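Local coordinates for taurocyamine kinase (Schistosoma mansoni, PDB 4WO8), which reversibly transfers phosphate between ATP and taurocyamine in a magnesium-dependent reaction, yielding N-phosphotaurocyamine and ADP, at residues S5-Q10 / D30-Y35; F470-P475 / G596-A601; E522-Y527 / H572-T577; F546-D551 / R568-N573. The protein carries 4 engineered substitutions. All coordinates share one frame; numbering follows the deposited sequence.

Three of the four contacts, 2, 3 and 4, lie in the second of two approximate repeats, whereas contact 1 belongs to the first, its centre at least 43 Å from the centres of the others. Contacts 1 and 4 are largely buried and rely on side-chain packing: helix on helix in contact 1, loop on sheet in contact 4. Contacts 2 and 3 are only partly buried and are stitched by backbone hydrogen bonds, joined in contact 3 by a side-chain amide. Contacts 3 and 4 share His572 and Asn573, so strand 569-573 serves both, pairing with strand 525-529 in the former and receiving the 546-551 loop in the latter. Contact 2, at the start of helix 599-614, lies about 20 Å from contact 3, centre to centre.

Contact 1: S5-Q10 / D30-Y35; sequences SLQNLQ and DIVKKY
The amide nitrogen NE2 of Gln10 is gripped twice, by Asp29 OD1 and by the backbone oxygen of Leu27, and the amide so fixed lies against Val32. Val32 CG2 comes 3.7 Å from Gln10 CD and about equally near OE1 and NE2, so the methyl sits centrally against the amide rather than at one end of it. Because both acceptors occur where helix 29-35 starts or just ahead of it, one glutamine gives polar ties to the start of that helix and the loop before it, and apolar cover to Val32.

Val32 is the middle of the contact, and its two methyls divide the work. With CG1 opposite its own backbone N (chi1 173°), that branch meets Gln7, whose NE2 stands 3.5 Å from CG1. Gln7 reaches it through a bend at chi2 (68°) and approaches the valine roughly at right angles from the more exposed border. Leu6 comes alongside instead, the two side chains sliding past each other head to tail: Leu6 CG is 4.1 Å from Val32 CG2, while Leu6 CD2 reaches past it to Val32 CA at 3.8 Å. Leu6 also rests on Leu27 and on Val50 of helix 46-55, which continues the apolar packing beyond the pair.

Ser5 caps the first helix, its OG accepting from Asn8 N at 3.2 Å. The segment axes pass 10.2 Å apart at 165°, nearly antiparallel. Such side-chain packing between short antiparallel helices, joined here by a partly helical connection, belongs to the helical N-terminal domain of phosphagen kinases.

Contact 2: F470-P475 / G596-A601; sequences FGDLDP and GGNLAA
Leu473 N donates to Gly597 O at 2.9 Å, and Ala600 N returns the link to Gly471 O at 3.2 Å, two backbone bonds that fasten the loop before strand 480-489 to the N-terminus of helix 599-614 in the catalytic domain. Neither donor lies in the plane of the carbonyl it meets; that of Leu473 stands 42° above it. Each segment also braces itself. Asn598 is the N-cap, its OD1 accepting from Ala601 N at 3.2 Å, and Asp472 forms an Asx turn in which OD1 takes Asp474 N at 2.9 Å.

The carboxylate of Asp472 and the amide of Asn598 lie stacked across the contact, their planes 27° apart. Next door, Gly596 O accepts from the hydroxyl of Thr483, a predicted ATP-binding residue, so the contact adjoins the probable nucleotide site.

Further out the interface turns apolar. Ala600 CB presses on Phe470 O at 3.3 Å, and Ala600 CA meets the edge of the Phe470 ring. Leu599, which also packs on Met702 and Ala703 of helix 695-712, covers one ring face: its CD2 makes a CH-pi contact 3.9 Å from the Phe470 ring centroid, 17° off the normal.

Contact 3: E522-Y527 / H572-T577; sequences EHAGTY and HNNSKT
Asn573 meets the 522-527 segment from its CB outward, at the end of an antiparallel strand pair and the start of a type I turn, Asn573 to Lys576, leading to strand 578-582. Its CB already touches two carbonyls, Ala524 O at 3.1 Å and Glu522 O at 3.5 Å. Placing CG between the backbone N and the carbonyl carbon (chi1 63°) swings the amide over toward Glu522 and the far end of the turn. There OD1 takes Thr577 N in plane, on a lone pair, and also accepts from Phe578 N. At the tip, ND2 gives one nearly straight bond to Glu522 O at 2.7 Å and a second, longer one to Thr577 OG1, both within the amide plane. Four bonds thus fix the amide's rotation, and the one to Glu522 O ties it to the incoming 3-10 segment, while a water links Thr577 OG1 to Glu522 OE2.

The strand pairing follows. Thr526 N donates to His572 O at 3.0 Å, with a weak return from His572 N to Thr526 O, and Asn574 N reaches Ala524 O at 3.2 Å. Side-chain-free Gly525 lets the backbones close in, its CA 3.5 Å from Asn573 CA. Asn573 O is itself held from opposite faces of its plane, by Lys576 N at 3.1 Å and by His572 ND1 at 2.8 Å.

Contact 4: F546-D551 / R568-N573; sequences FLFKND and RGIFHN
The loop that follows His545, a predicted ATP-binding residue, is packed here on the sheet of the catalytic domain, and Phe546, Phe548 and Ile570 carry most of that packing. Ile570 sets its CD1 against the loop backbone, 3.1 Å from Phe546 O and 3.5 Å from Leu547 CA. The fit is tight, and chi2 of the isoleucine (-147°) departs from a staggered value, consistent with a methyl pressed up against the loop backbone.

Phe548 lays its ring alongside Ile570, the two side chains running in opposite senses, with Phe548 CD1 at 4.1 Å from Ile570 CD1. The far rim of the ring reaches the strand's beginning: CE1 stands 3.7 Å from Gly569 O, near the ring plane, and CZ lies 3.7 Å from Arg568 CB. Thus an aromatic edge, not a face, meets the aliphatic root of Arg568. The arginine chain bends at chi2 (73°) and carries its charged end elsewhere, where NH2 is bonded to Arg562 O and Gly560 O and NH1 to Val566 O.

At the other end Phe546 and His572 meet obliquely, CD2 to CD2 at 3.8 Å, with ring planes 55° apart and centroids separated by 5.7 Å.

Helix 535-543 adds Leu541 against Phe546 and His572 and Val542 against Leu547, while strand 578-582, next to strand 569-573 in the sheet, supplies Leu579 to Phe546, Ile570 and His572, and Trp581 to Ile570 and Phe548, so the loop is packed by both helix and sheet.

Contact 1: S5-Q10 / D30-Y35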
loop_
_atom_site.group_PDB
_atom_site.type_symbol
_atom_site.label_atom_id
_atom_site.label_comp_id
_atom_site.label_asym_id
_atom_site.label_seq_id
_atom_site.Cartn_x
_atom_site.Cartn_y
_atom_site.Cartn_z
ATOM N N SER A 5 -3.920 31.805 -19.573
ATOM C CA SER A 5 -2.525 31.611 -19.967
ATOM C C SER A 5 -1.925 30.400 -19.245
ATOM O O SER A 5 -2.307 30.066 -18.112
ATOM C CB SER A 5 -1.681 32.869 -19.684
ATOM O OG SER A 5 -1.577 33.159 -18.293
ATOM N N LEU A 6 -0.991 29.742 -19.919
ATOM C CA LEU A 6 -0.248 28.638 -19.335
ATOM C C LEU A 6 0.324 29.062 -17.985
ATOM O O LEU A 6 0.226 28.323 -16.984
ATOM C CB LEU A 6 0.866 28.192 -20.285
ATOM C CG LEU A 6 1.743 27.014 -19.862
ATOM C CD1 LEU A 6 0.881 25.772 -19.545
ATOM C CD2 LEU A 6 2.780 26.733 -20.959
ATOM N N GLN A 7 0.884 30.270 -17.949
ATOM C CA GLN A 7 1.477 30.811 -16.720
ATOM C C GLN A 7 0.460 30.912 -15.567
ATOM O O GLN A 7 0.791 30.626 -14.414
ATOM C CB GLN A 7 2.117 32.178 -17.005
ATOM C CG GLN A 7 2.582 32.895 -15.757
ATOM C CD GLN A 7 3.765 32.185 -15.098
ATOM O OE1 GLN A 7 3.834 32.082 -13.870
ATOM N NE2 GLN A 7 4.696 31.684 -15.915
ATOM N N ASN A 8 -0.777 31.296 -15.868
ATOM C CA ASN A 8 -1.812 31.351 -14.824
ATOM C C ASN A 8 -2.173 29.952 -14.328
ATOM O O ASN A 8 -2.381 29.733 -13.138
ATOM C CB ASN A 8 -3.089 32.061 -15.322
ATOM C CG ASN A 8 -2.906 33.586 -15.482
ATOM O OD1 ASN A 8 -1.799 34.103 -15.359
ATOM N ND2 ASN A 8 -3.999 34.299 -15.755
ATOM N N LEU A 9 -2.275 29.008 -15.252
ATOM C CA LEU A 9 -2.638 27.638 -14.894
ATOM C C LEU A 9 -1.547 27.048 -13.996
ATOM O O LEU A 9 -1.842 26.409 -12.987
ATOM C CB LEU A 9 -2.853 26.799 -16.173
ATOM C CG LEU A 9 -3.985 27.325 -17.078
ATOM C CD1 LEU A 9 -4.125 26.567 -18.428
ATOM C CD2 LEU A 9 -5.308 27.299 -16.310
ATOM N N GLN A 10 -0.285 27.309 -14.334
ATOM C CA GLN A 10 0.815 26.792 -13.537
ATOM C C GLN A 10 0.711 27.291 -12.097
ATOM O O GLN A 10 0.851 26.511 -11.147
ATOM C CB GLN A 10 2.163 27.190 -14.131
ATOM C CG GLN A 10 3.349 26.629 -13.343
ATOM C CD GLN A 10 4.609 27.464 -13.509
ATOM O OE1 GLN A 10 4.533 28.672 -13.727
ATOM N NE2 GLN A 10 5.775 26.821 -13.411
ATOM N N ASP A 30 10.634 26.356 -16.492
ATOM C CA ASP A 30 11.345 26.177 -17.764
ATOM C C ASP A 30 10.418 25.674 -18.864
ATOM O O ASP A 30 10.543 26.073 -20.012
ATOM C CB ASP A 30 12.517 25.202 -17.613
ATOM C CG ASP A 30 13.664 25.782 -16.812
ATOM O OD1 ASP A 30 13.717 27.023 -16.655
ATOM O OD2 ASP A 30 14.517 24.994 -16.344
ATOM N N ILE A 31 9.504 24.775 -18.511
ATOM C CA ILE A 31 8.539 24.254 -19.468
ATOM C C ILE A 31 7.618 25.383 -19.930
ATOM O O ILE A 31 7.393 25.576 -21.138
ATOM C CB ILE A 31 7.724 23.095 -18.846
ATOM C CG1 ILE A 31 8.609 21.845 -18.676
ATOM C CG2 ILE A 31 6.502 22.800 -19.658
ATOM C CD1 ILE A 31 9.220 21.347 -19.982
ATOM N N VAL A 32 7.093 26.148 -18.972
ATOM C CA VAL A 32 6.211 27.266 -19.310
ATOM C C VAL A 32 6.932 28.255 -20.212
ATOM O O VAL A 32 6.430 28.621 -21.293
ATOM C CB VAL A 32 5.699 27.995 -18.044
ATOM C CG1 VAL A 32 4.939 29.258 -18.420
ATOM C CG2 VAL A 32 4.831 27.062 -17.217
ATOM N N LYS A 33 8.128 28.667 -19.806
ATOM C CA LYS A 33 8.879 29.622 -20.627
ATOM C C LYS A 33 9.090 29.076 -22.038
ATOM O O LYS A 33 8.915 29.799 -23.021
ATOM C CB LYS A 33 10.232 29.975 -20.003
ATOM C CG LYS A 33 11.169 30.642 -21.029
ATOM C CD LYS A 33 12.316 31.424 -20.400
ATOM C CE LYS A 33 13.049 32.264 -21.464
ATOM N NZ LYS A 33 14.037 33.235 -20.895
ATOM N N LYS A 34 9.433 27.791 -22.136
ATOM C CA LYS A 34 9.669 27.193 -23.438
ATOM C C LYS A 34 8.416 27.162 -24.333
ATOM O O LYS A 34 8.470 27.557 -25.493
ATOM C CB LYS A 34 10.216 25.783 -23.286
ATOM C CG LYS A 34 10.654 25.199 -24.630
ATOM C CD LYS A 34 11.259 23.812 -24.464
ATOM C CE LYS A 34 11.936 23.376 -25.744
ATOM N NZ LYS A 34 12.741 22.137 -25.526
ATOM N N TYR A 35 7.285 26.738 -23.781
ATOM C CA TYR A 35 6.113 26.441 -24.595
ATOM C C TYR A 35 4.966 27.465 -24.616
ATOM O O TYR A 35 3.940 27.240 -25.264
ATOM C CB TYR A 35 5.563 25.093 -24.142
ATOM C CG TYR A 35 6.469 23.936 -24.497
ATOM C CD1 TYR A 35 6.960 23.792 -25.790
ATOM C CD2 TYR A 35 6.837 22.998 -23.548
ATOM C CE1 TYR A 35 7.778 22.739 -26.129
ATOM C CE2 TYR A 35 7.652 21.936 -23.875
ATOM C CZ TYR A 35 8.118 21.812 -25.169
ATOM O OH TYR A 35 8.923 20.751 -25.507
#

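Contact 2: F470-P475 / G596-A601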
loop_
_atom_site.group_PDB
_atom_site.type_symbol
_atom_site.label_atom_id
_atom_site.label_comp_id
_atom_site.label_asym_id
_atom_site.label_seq_id
_atom_site.Cartn_x
_atom_site.Cartn_y
_atom_site.Cartn_z
ATOM N N PHE A 470 22.639 2.395 39.842
ATOM C CA PHE A 470 23.048 3.401 38.877
ATOM C C PHE A 470 22.318 4.690 39.209
ATOM O O PHE A 470 21.300 4.661 39.904
ATOM C CB PHE A 470 22.751 2.943 37.442
ATOM C CG PHE A 470 21.384 2.330 37.267
ATOM C CD1 PHE A 470 21.238 0.957 37.133
ATOM C CD2 PHE A 470 20.248 3.125 37.239
ATOM C CE1 PHE A 470 19.982 0.380 36.968
ATOM C CE2 PHE A 470 18.992 2.561 37.082
ATOM C CZ PHE A 470 18.857 1.183 36.947
ATOM N N GLY A 471 22.837 5.817 38.728
ATOM C CA GLY A 471 22.238 7.115 38.990
ATOM C C GLY A 471 22.198 7.967 37.729
ATOM O O GLY A 471 21.579 7.590 36.734
ATOM N N ASP A 472 22.860 9.119 37.775
ATOM C CA ASP A 472 23.013 9.997 36.617
ATOM C C ASP A 472 24.353 9.673 35.970
ATOM O O ASP A 472 25.399 9.850 36.593
ATOM C CB ASP A 472 22.940 11.475 37.051
ATOM C CG ASP A 472 22.749 12.446 35.882
ATOM O OD1 ASP A 472 23.275 12.199 34.774
ATOM O OD2 ASP A 472 22.073 13.479 36.086
ATOM N N LEU A 473 24.329 9.195 34.733
ATOM C CA LEU A 473 25.556 8.775 34.072
ATOM C C LEU A 473 26.326 9.979 33.518
ATOM O O LEU A 473 27.470 9.849 33.098
ATOM C CB LEU A 473 25.249 7.786 32.944
ATOM C CG LEU A 473 24.336 6.581 33.205
ATOM C CD1 LEU A 473 24.072 5.837 31.902
ATOM C CD2 LEU A 473 24.909 5.628 34.244
ATOM N N ASP A 474 25.696 11.149 33.524
ATOM C CA ASP A 474 26.310 12.347 32.954
ATOM C C ASP A 474 25.960 13.610 33.744
ATOM O O ASP A 474 25.212 14.473 33.269
ATOM C CB ASP A 474 25.884 12.496 31.492
ATOM C CG ASP A 474 26.458 13.733 30.832
ATOM O OD1 ASP A 474 27.583 14.141 31.192
ATOM O OD2 ASP A 474 25.772 14.297 29.955
ATOM N N PRO A 475 26.508 13.728 34.963
ATOM C CA PRO A 475 26.204 14.896 35.796
ATOM C C PRO A 475 26.834 16.158 35.215
ATOM O O PRO A 475 26.276 17.252 35.348
ATOM C CB PRO A 475 26.837 14.547 37.158
ATOM C CG PRO A 475 27.336 13.125 37.042
ATOM C CD PRO A 475 27.522 12.857 35.581
ATOM N N GLY A 596 18.935 14.639 29.287
ATOM C CA GLY A 596 20.011 14.376 30.218
ATOM C C GLY A 596 20.220 12.895 30.422
ATOM O O GLY A 596 19.623 12.066 29.717
ATOM N N GLY A 597 21.060 12.561 31.397
ATOM C CA GLY A 597 21.531 11.200 31.552
ATOM C C GLY A 597 21.196 10.535 32.871
ATOM O O GLY A 597 21.873 9.594 33.286
ATOM N N ASN A 598 20.150 11.010 33.531
ATOM C CA ASN A 598 19.721 10.389 34.779
ATOM C C ASN A 598 18.922 9.100 34.555
ATOM O O ASN A 598 17.687 9.111 34.593
ATOM C CB ASN A 598 18.883 11.360 35.597
ATOM C CG ASN A 598 18.793 10.953 37.050
ATOM O OD1 ASN A 598 18.878 9.773 37.378
ATOM N ND2 ASN A 598 18.629 11.930 37.934
ATOM N N LEU A 599 19.620 7.988 34.345
ATOM C CA LEU A 599 18.937 6.731 34.078
ATOM C C LEU A 599 18.070 6.304 35.270
ATOM O O LEU A 599 16.982 5.752 35.096
ATOM C CB LEU A 599 19.952 5.648 33.726
ATOM C CG LEU A 599 19.410 4.218 33.634
ATOM C CD1 LEU A 599 18.469 4.050 32.465
ATOM C CD2 LEU A 599 20.550 3.228 33.556
ATOM N N ALA A 600 18.535 6.593 36.479
ATOM C CA ALA A 600 17.865 6.112 37.681
ATOM C C ALA A 600 16.445 6.663 37.795
ATOM O O ALA A 600 15.526 5.926 38.154
ATOM C CB ALA A 600 18.675 6.474 38.922
ATOM N N ALA A 601 16.276 7.953 37.493
ATOM C CA ALA A 601 14.970 8.601 37.553
ATOM C C ALA A 601 14.070 8.133 36.400
ATOM O O ALA A 601 12.879 7.948 36.587
ATOM C CB ALA A 601 15.126 10.147 37.537
#

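Contact 3: E522-Y527 / H572-T577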
loop_
_atom_site.group_PDB
_atom_site.type_symbol
_atom_site.label_atom_id
_atom_site.label_comp_id
_atom_site.label_asym_id
_atom_site.label_seq_id
_atom_site.Cartn_x
_atom_site.Cartn_y
_atom_site.Cartn_z
ATOM N N GLU A 522 3.205 11.783 39.084
ATOM C CA GLU A 522 4.191 11.934 38.018
ATOM C C GLU A 522 3.706 11.338 36.692
ATOM O O GLU A 522 4.209 11.675 35.624
ATOM C CB GLU A 522 5.495 11.242 38.437
ATOM C CG GLU A 522 6.749 11.783 37.805
ATOM C CD GLU A 522 7.983 10.956 38.176
ATOM O OE1 GLU A 522 7.821 9.869 38.796
ATOM O OE2 GLU A 522 9.110 11.391 37.836
ATOM N N HIS A 523 2.744 10.425 36.784
ATOM C CA HIS A 523 2.288 9.651 35.639
ATOM C C HIS A 523 0.981 10.177 35.075
ATOM O O HIS A 523 0.480 9.652 34.076
ATOM C CB HIS A 523 2.141 8.178 36.041
ATOM C CG HIS A 523 3.447 7.536 36.383
ATOM N ND1 HIS A 523 3.866 7.344 37.683
ATOM C CD2 HIS A 523 4.460 7.109 35.595
ATOM C CE1 HIS A 523 5.072 6.803 37.678
ATOM N NE2 HIS A 523 5.457 6.656 36.423
ATOM N N ALA A 524 0.424 11.200 35.719
ATOM C CA ALA A 524 -0.877 11.720 35.311
ATOM C C ALA A 524 -0.713 12.380 33.973
ATOM O O ALA A 524 0.248 13.094 33.754
ATOM C CB ALA A 524 -1.440 12.698 36.336
ATOM N N GLY A 525 -1.642 12.122 33.068
ATOM C CA GLY A 525 -1.479 12.578 31.706
ATOM C C GLY A 525 -2.788 12.585 30.964
ATOM O O GLY A 525 -3.870 12.605 31.559
ATOM N N THR A 526 -2.686 12.547 29.648
ATOM C CA THR A 526 -3.855 12.601 28.799
ATOM C C THR A 526 -3.810 11.442 27.818
ATOM O O THR A 526 -2.756 11.138 27.255
ATOM C CB THR A 526 -3.919 13.949 28.048
ATOM O OG1 THR A 526 -3.933 15.014 29.007
ATOM C CG2 THR A 526 -5.163 14.038 27.154
ATOM N N TYR A 527 -4.945 10.779 27.629
ATOM C CA TYR A 527 -5.054 9.757 26.601
ATOM C C TYR A 527 -5.586 10.330 25.281
ATOM O O TYR A 527 -6.676 10.897 25.241
ATOM C CB TYR A 527 -5.961 8.618 27.057
ATOM C CG TYR A 527 -6.043 7.526 26.026
ATOM C CD1 TYR A 527 -4.907 6.815 25.645
ATOM C CD2 TYR A 527 -7.251 7.232 25.394
ATOM C CE1 TYR A 527 -4.978 5.817 24.684
ATOM C CE2 TYR A 527 -7.337 6.233 24.441
ATOM C CZ TYR A 527 -6.202 5.526 24.084
ATOM O OH TYR A 527 -6.300 4.539 23.112
ATOM N N HIS A 572 0.529 10.308 27.241
ATOM C CA HIS A 572 1.741 10.802 27.869
ATOM C C HIS A 572 1.370 11.649 29.069
ATOM O O HIS A 572 0.288 12.223 29.134
ATOM C CB HIS A 572 2.636 11.576 26.881
ATOM C CG HIS A 572 2.001 12.787 26.268
ATOM N ND1 HIS A 572 1.677 13.914 26.993
ATOM C CD2 HIS A 572 1.675 13.062 24.981
ATOM C CE1 HIS A 572 1.149 14.816 26.185
ATOM N NE2 HIS A 572 1.141 14.327 24.959
ATOM N N ASN A 573 2.249 11.676 30.053
ATOM C CA ASN A 573 1.996 12.535 31.180
ATOM C C ASN A 573 2.205 13.984 30.731
ATOM O O ASN A 573 2.622 14.253 29.590
ATOM C CB ASN A 573 2.880 12.155 32.371
ATOM C CG ASN A 573 4.358 12.315 32.094
ATOM O OD1 ASN A 573 4.778 12.623 30.970
ATOM N ND2 ASN A 573 5.168 12.080 33.128
ATOM N N ASN A 574 1.866 14.911 31.609
ATOM C CA ASN A 574 1.937 16.323 31.276
ATOM C C ASN A 574 3.355 16.763 30.898
ATOM O O ASN A 574 3.522 17.546 29.970
ATOM C CB ASN A 574 1.392 17.135 32.449
ATOM C CG ASN A 574 0.169 16.464 33.107
ATOM O OD1 ASN A 574 0.182 16.150 34.300
ATOM N ND2 ASN A 574 -0.890 16.257 32.324
ATOM N N SER A 575 4.366 16.208 31.570
ATOM C CA SER A 575 5.781 16.531 31.302
ATOM C C SER A 575 6.394 15.931 30.038
ATOM O O SER A 575 7.530 16.276 29.660
ATOM C CB SER A 575 6.641 16.091 32.483
ATOM O OG SER A 575 6.353 16.875 33.616
ATOM N N LYS A 576 5.663 15.015 29.410
ATOM C CA LYS A 576 6.155 14.257 28.265
ATOM C C LYS A 576 7.419 13.484 28.642
ATOM O O LYS A 576 8.366 13.363 27.857
ATOM C CB LYS A 576 6.383 15.185 27.065
ATOM C CG LYS A 576 5.126 15.999 26.734
ATOM C CD LYS A 576 5.322 17.001 25.606
ATOM C CE LYS A 576 4.095 17.907 25.475
ATOM N NZ LYS A 576 4.057 18.625 24.180
ATOM N N THR A 577 7.424 12.936 29.852
ATOM C CA THR A 577 8.537 12.103 30.271
ATOM C C THR A 577 8.083 10.666 30.523
ATOM O O THR A 577 8.873 9.826 30.926
ATOM C CB THR A 577 9.206 12.666 31.533
ATOM O OG1 THR A 577 8.234 12.753 32.581
ATOM C CG2 THR A 577 9.795 14.061 31.250
HETATM O O HOH W 1 8.469 13.476 35.408
HETATM O O HOH W 2 -1.570 15.586 29.873
#

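Contact 4: F546-D551 / R568-N573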
loop_
_atom_site.group_PDB
_atom_site.type_symbol
_atom_site.label_atom_id
_atom_site.label_comp_id
_atom_site.label_asym_id
_atom_site.label_seq_id
_atom_site.Cartn_x
_atom_site.Cartn_y
_atom_site.Cartn_z
ATOM N N PHE A 546 5.908 11.725 18.740
ATOM C CA PHE A 546 5.246 10.735 19.574
ATOM C C PHE A 546 4.320 9.860 18.752
ATOM O O PHE A 546 4.179 8.671 19.045
ATOM C CB PHE A 546 4.461 11.397 20.699
ATOM C CG PHE A 546 5.320 11.910 21.814
ATOM C CD1 PHE A 546 6.674 11.616 21.853
ATOM C CD2 PHE A 546 4.774 12.696 22.817
ATOM C CE1 PHE A 546 7.467 12.089 22.880
ATOM C CE2 PHE A 546 5.557 13.175 23.840
ATOM C CZ PHE A 546 6.907 12.864 23.878
ATOM N N LEU A 547 3.706 10.449 17.726
ATOM C CA LEU A 547 2.700 9.756 16.922
ATOM C C LEU A 547 3.277 8.543 16.197
ATOM O O LEU A 547 4.422 8.573 15.754
ATOM C CB LEU A 547 2.074 10.719 15.908
ATOM C CG LEU A 547 0.829 10.242 15.159
ATOM C CD1 LEU A 547 -0.435 10.782 15.829
ATOM C CD2 LEU A 547 0.887 10.637 13.682
ATOM N N PHE A 548 2.496 7.469 16.102
ATOM C CA PHE A 548 2.851 6.385 15.197
ATOM C C PHE A 548 1.848 6.318 14.044
ATOM O O PHE A 548 0.671 6.661 14.197
ATOM C CB PHE A 548 2.968 5.025 15.929
ATOM C CG PHE A 548 1.689 4.525 16.587
ATOM C CD1 PHE A 548 1.439 4.770 17.935
ATOM C CD2 PHE A 548 0.783 3.750 15.880
ATOM C CE1 PHE A 548 0.283 4.290 18.559
ATOM C CE2 PHE A 548 -0.371 3.255 16.495
ATOM C CZ PHE A 548 -0.623 3.535 17.840
ATOM N N LYS A 549 2.349 5.897 12.885
ATOM C CA LYS A 549 1.587 5.892 11.647
ATOM C C LYS A 549 1.508 4.467 11.085
ATOM O O LYS A 549 2.284 3.592 11.471
ATOM C CB LYS A 549 2.232 6.834 10.629
ATOM C CG LYS A 549 3.685 7.164 10.952
ATOM C CD LYS A 549 4.168 8.461 10.284
ATOM C CE LYS A 549 5.556 8.858 10.797
ATOM N NZ LYS A 549 6.145 10.018 10.058
ATOM N N ASN A 550 0.568 4.235 10.178
ATOM C CA ASN A 550 0.429 2.924 9.559
ATOM C C ASN A 550 1.319 2.809 8.324
ATOM O O ASN A 550 0.824 2.627 7.216
ATOM C CB ASN A 550 -1.044 2.653 9.210
ATOM C CG ASN A 550 -1.676 3.767 8.364
ATOM O OD1 ASN A 550 -1.180 4.896 8.323
ATOM N ND2 ASN A 550 -2.782 3.447 7.695
ATOM N N ASP A 551 2.637 2.897 8.529
ATOM C CA ASP A 551 3.589 3.052 7.416
ATOM C C ASP A 551 4.771 2.073 7.398
ATOM O O ASP A 551 5.640 2.158 6.533
ATOM C CB ASP A 551 4.148 4.482 7.408
ATOM C CG ASP A 551 5.058 4.770 8.600
ATOM O OD1 ASP A 551 4.962 4.061 9.632
ATOM O OD2 ASP A 551 5.864 5.726 8.516
ATOM N N ARG A 568 -6.288 2.245 18.618
ATOM C CA ARG A 568 -4.928 2.765 18.766
ATOM C C ARG A 568 -4.955 4.117 19.474
ATOM O O ARG A 568 -5.897 4.892 19.318
ATOM C CB ARG A 568 -4.229 2.908 17.408
ATOM C CG ARG A 568 -3.683 1.625 16.799
ATOM C CD ARG A 568 -4.798 0.744 16.288
ATOM N NE ARG A 568 -4.330 -0.217 15.300
ATOM C CZ ARG A 568 -5.120 -0.803 14.403
ATOM N NH1 ARG A 568 -6.421 -0.501 14.357
ATOM N NH2 ARG A 568 -4.609 -1.684 13.543
ATOM N N GLY A 569 -3.913 4.410 20.238
ATOM C CA GLY A 569 -3.897 5.634 21.009
ATOM C C GLY A 569 -2.533 5.928 21.587
ATOM O O GLY A 569 -1.649 5.070 21.609
ATOM N N ILE A 570 -2.373 7.159 22.056
ATOM C CA ILE A 570 -1.144 7.601 22.673
ATOM C C ILE A 570 -1.479 8.217 24.014
ATOM O O ILE A 570 -2.439 8.982 24.143
ATOM C CB ILE A 570 -0.396 8.628 21.781
ATOM C CG1 ILE A 570 -0.138 8.008 20.407
ATOM C CG2 ILE A 570 0.915 9.084 22.438
ATOM C CD1 ILE A 570 1.140 8.453 19.754
ATOM N N PHE A 571 -0.697 7.866 25.023
ATOM C CA PHE A 571 -0.811 8.510 26.318
ATOM C C PHE A 571 0.539 9.118 26.668
ATOM O O PHE A 571 1.581 8.534 26.402
ATOM C CB PHE A 571 -1.251 7.510 27.393
ATOM C CG PHE A 571 -1.286 8.086 28.791
ATOM C CD1 PHE A 571 -2.433 8.706 29.274
ATOM C CD2 PHE A 571 -0.173 8.003 29.619
ATOM C CE1 PHE A 571 -2.474 9.227 30.573
ATOM C CE2 PHE A 571 -0.203 8.524 30.911
ATOM C CZ PHE A 571 -1.360 9.124 31.391
ATOM N N HIS A 572 0.529 10.308 27.241
ATOM C CA HIS A 572 1.741 10.802 27.869
ATOM C C HIS A 572 1.370 11.649 29.069
ATOM O O HIS A 572 0.288 12.223 29.134
ATOM C CB HIS A 572 2.636 11.576 26.881
ATOM C CG HIS A 572 2.001 12.787 26.268
ATOM N ND1 HIS A 572 1.677 13.914 26.993
ATOM C CD2 HIS A 572 1.675 13.062 24.981
ATOM C CE1 HIS A 572 1.149 14.816 26.185
ATOM N NE2 HIS A 572 1.141 14.327 24.959
ATOM N N ASN A 573 2.249 11.676 30.053
ATOM C CA ASN A 573 1.996 12.535 31.180
ATOM C C ASN A 573 2.205 13.984 30.731
ATOM O O ASN A 573 2.622 14.253 29.590
ATOM C CB ASN A 573 2.880 12.155 32.371
ATOM C CG ASN A 573 4.358 12.315 32.094
ATOM O OD1 ASN A 573 4.778 12.623 30.970
ATOM N ND2 ASN A 573 5.168 12.080 33.128
#